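Local atomic coordinates of 5'-AMP-activated protein kinase subunit beta (Schizosaccharomyces pombe, PDB entry 2QRD), a protein that forms the beta subunit of the heterotrimeric AMP-activated protein kinase, probably bridging its partner subunits and guiding where the kinase acts under glucose limitation. Residues 29-33 and 34-38. Sequence-based numbering, arbitrary orientation.
Sequences PSLPP and HLEKC
The ring of Pro32 touches both the His34 imidazole and the Leu35 side chain where the chain makes a tight local turn, and with Leu31 these residues form the packed part of the contact. CG of Pro32 lies 3.7 Å from CD1 of Leu35, the two side chains running side by side in the same direction. The imidazole reaches the same proline because His34 CG sits between its backbone N and carbonyl carbon (chi1 72°); its ND1 comes to 3.5 Å from Pro32 CB, the ring meeting the pyrrolidine at a slant. The amide of Leu35 donates to Pro32 O (3.2 Å, 159° at the hydrogen), approaching from above the carbonyl plane. This bond, with a weak one from Glu36 N to Pro33 O, closes a single turn of 3-10 character at Pro33 and His34, after an extended proline-rich approach. The turn belongs to the interaction domain of the beta subunit: His34 rests on Val59 and Leu60, while Tyr83 of the kinase subunit ssp2 packs on both Pro32 and Leu35. Leu31 completes the packing, with CD2 4.0 Å from Leu35 CB and CD1 3.4 Å from Glu36 CG. Cutting Leu31 back to an alanine would probably strip Leu35 CB and Glu36 CG of their apolar neighbour and weaken the packing on Met91 of ssp2. On the looser, solvent side, where Pro33 and Glu36 are both exposed, the extended Glu36 carries its carboxylate past Pro33, OE2 lying 3.9 Å from Pro33 CA.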
loop_
_atom_site.group_PDB
_atom_site.type_symbol
_atom_site.label_atom_id
_atom_site.label_comp_id
_atom_site.label_asym_id
_atom_site.label_seq_id
_atom_site.Cartn_x
_atom_site.Cartn_y
_atom_site.Cartn_z
ATOM N N PRO B 29 -26.937 -14.971 -18.952
ATOM C CA PRO B 29 -26.210 -14.495 -20.134
ATOM C C PRO B 29 -24.750 -15.014 -20.165
ATOM O O PRO B 29 -24.130 -15.201 -19.119
ATOM C CB PRO B 29 -26.249 -12.963 -19.971
ATOM C CG PRO B 29 -26.423 -12.745 -18.486
ATOM C CD PRO B 29 -27.344 -13.856 -18.072
ATOM N N SER B 30 -24.218 -15.252 -21.356
ATOM C CA SER B 30 -22.821 -15.642 -21.478
ATOM C C SER B 30 -21.879 -14.482 -21.121
ATOM O O SER B 30 -22.260 -13.319 -21.216
ATOM C CB SER B 30 -22.536 -16.179 -22.876
ATOM O OG SER B 30 -23.080 -15.319 -23.844
ATOM N N LEU B 31 -20.665 -14.816 -20.695
ATOM C CA LEU B 31 -19.659 -13.843 -20.257
ATOM C C LEU B 31 -19.242 -12.909 -21.408
ATOM O O LEU B 31 -18.757 -13.395 -22.439
ATOM C CB LEU B 31 -18.440 -14.618 -19.730
ATOM C CG LEU B 31 -17.408 -14.129 -18.701
ATOM C CD1 LEU B 31 -16.147 -13.610 -19.345
ATOM C CD2 LEU B 31 -17.978 -13.126 -17.703
ATOM N N PRO B 32 -19.448 -11.575 -21.255
ATOM C CA PRO B 32 -18.964 -10.625 -22.266
ATOM C C PRO B 32 -17.435 -10.552 -22.327
ATOM O O PRO B 32 -16.788 -10.709 -21.306
ATOM C CB PRO B 32 -19.560 -9.289 -21.821
ATOM C CG PRO B 32 -19.856 -9.445 -20.399
ATOM C CD PRO B 32 -20.152 -10.889 -20.156
ATOM N N PRO B 33 -16.864 -10.325 -23.530
ATOM C CA PRO B 33 -15.410 -10.298 -23.746
ATOM C C PRO B 33 -14.654 -9.363 -22.814
ATOM O O PRO B 33 -13.493 -9.644 -22.496
ATOM C CB PRO B 33 -15.278 -9.800 -25.178
ATOM C CG PRO B 33 -16.515 -10.212 -25.824
ATOM C CD PRO B 33 -17.590 -10.093 -24.791
ATOM N N HIS B 34 -15.301 -8.276 -22.383
ATOM C CA HIS B 34 -14.647 -7.257 -21.573
ATOM C C HIS B 34 -14.381 -7.635 -20.102
ATOM O O HIS B 34 -13.530 -7.012 -19.463
ATOM C CB HIS B 34 -15.319 -5.879 -21.740
ATOM C CG HIS B 34 -16.669 -5.762 -21.094
ATOM N ND1 HIS B 34 -17.816 -6.291 -21.652
ATOM C CD2 HIS B 34 -17.060 -5.141 -19.956
ATOM C CE1 HIS B 34 -18.849 -6.022 -20.870
ATOM N NE2 HIS B 34 -18.417 -5.329 -19.832
ATOM N N LEU B 35 -15.051 -8.679 -19.593
ATOM C CA LEU B 35 -14.797 -9.205 -18.228
ATOM C C LEU B 35 -13.795 -10.361 -18.175
ATOM O O LEU B 35 -13.687 -11.079 -17.172
ATOM C CB LEU B 35 -16.109 -9.642 -17.552
ATOM C CG LEU B 35 -17.074 -8.557 -17.052
ATOM C CD1 LEU B 35 -18.494 -9.109 -16.976
ATOM C CD2 LEU B 35 -16.629 -7.968 -15.715
ATOM N N GLU B 36 -13.074 -10.542 -19.266
ATOM C CA GLU B 36 -12.086 -11.601 -19.384
ATOM C C GLU B 36 -10.691 -11.152 -18.983
ATOM O O GLU B 36 -9.872 -11.972 -18.579
ATOM C CB GLU B 36 -12.083 -12.186 -20.807
ATOM C CG GLU B 36 -13.200 -13.230 -21.033
ATOM C CD GLU B 36 -13.422 -13.593 -22.496
ATOM O OE1 GLU B 36 -12.462 -13.495 -23.307
ATOM O OE2 GLU B 36 -14.571 -13.982 -22.838
ATOM N N LYS B 37 -10.402 -9.865 -19.095
ATOM C CA LYS B 37 -9.067 -9.405 -18.745
ATOM C C LYS B 37 -9.111 -8.395 -17.609
ATOM O O LYS B 37 -9.826 -7.405 -17.672
ATOM C CB LYS B 37 -8.305 -8.854 -19.974
ATOM C CG LYS B 37 -8.932 -7.586 -20.589
ATOM C CD LYS B 37 -8.235 -7.164 -21.887
ATOM C CE LYS B 37 -9.131 -6.244 -22.724
ATOM N NZ LYS B 37 -8.524 -5.951 -24.064
ATOM N N CYS B 38 -8.323 -8.664 -16.581
ATOM C CA CYS B 38 -8.191 -7.779 -15.434
ATOM C C CYS B 38 -6.860 -7.017 -15.515
ATOM O O CYS B 38 -5.826 -7.625 -15.788
ATOM C CB CYS B 38 -8.344 -8.593 -14.140
ATOM S SG CYS B 38 -7.886 -7.697 -12.676
#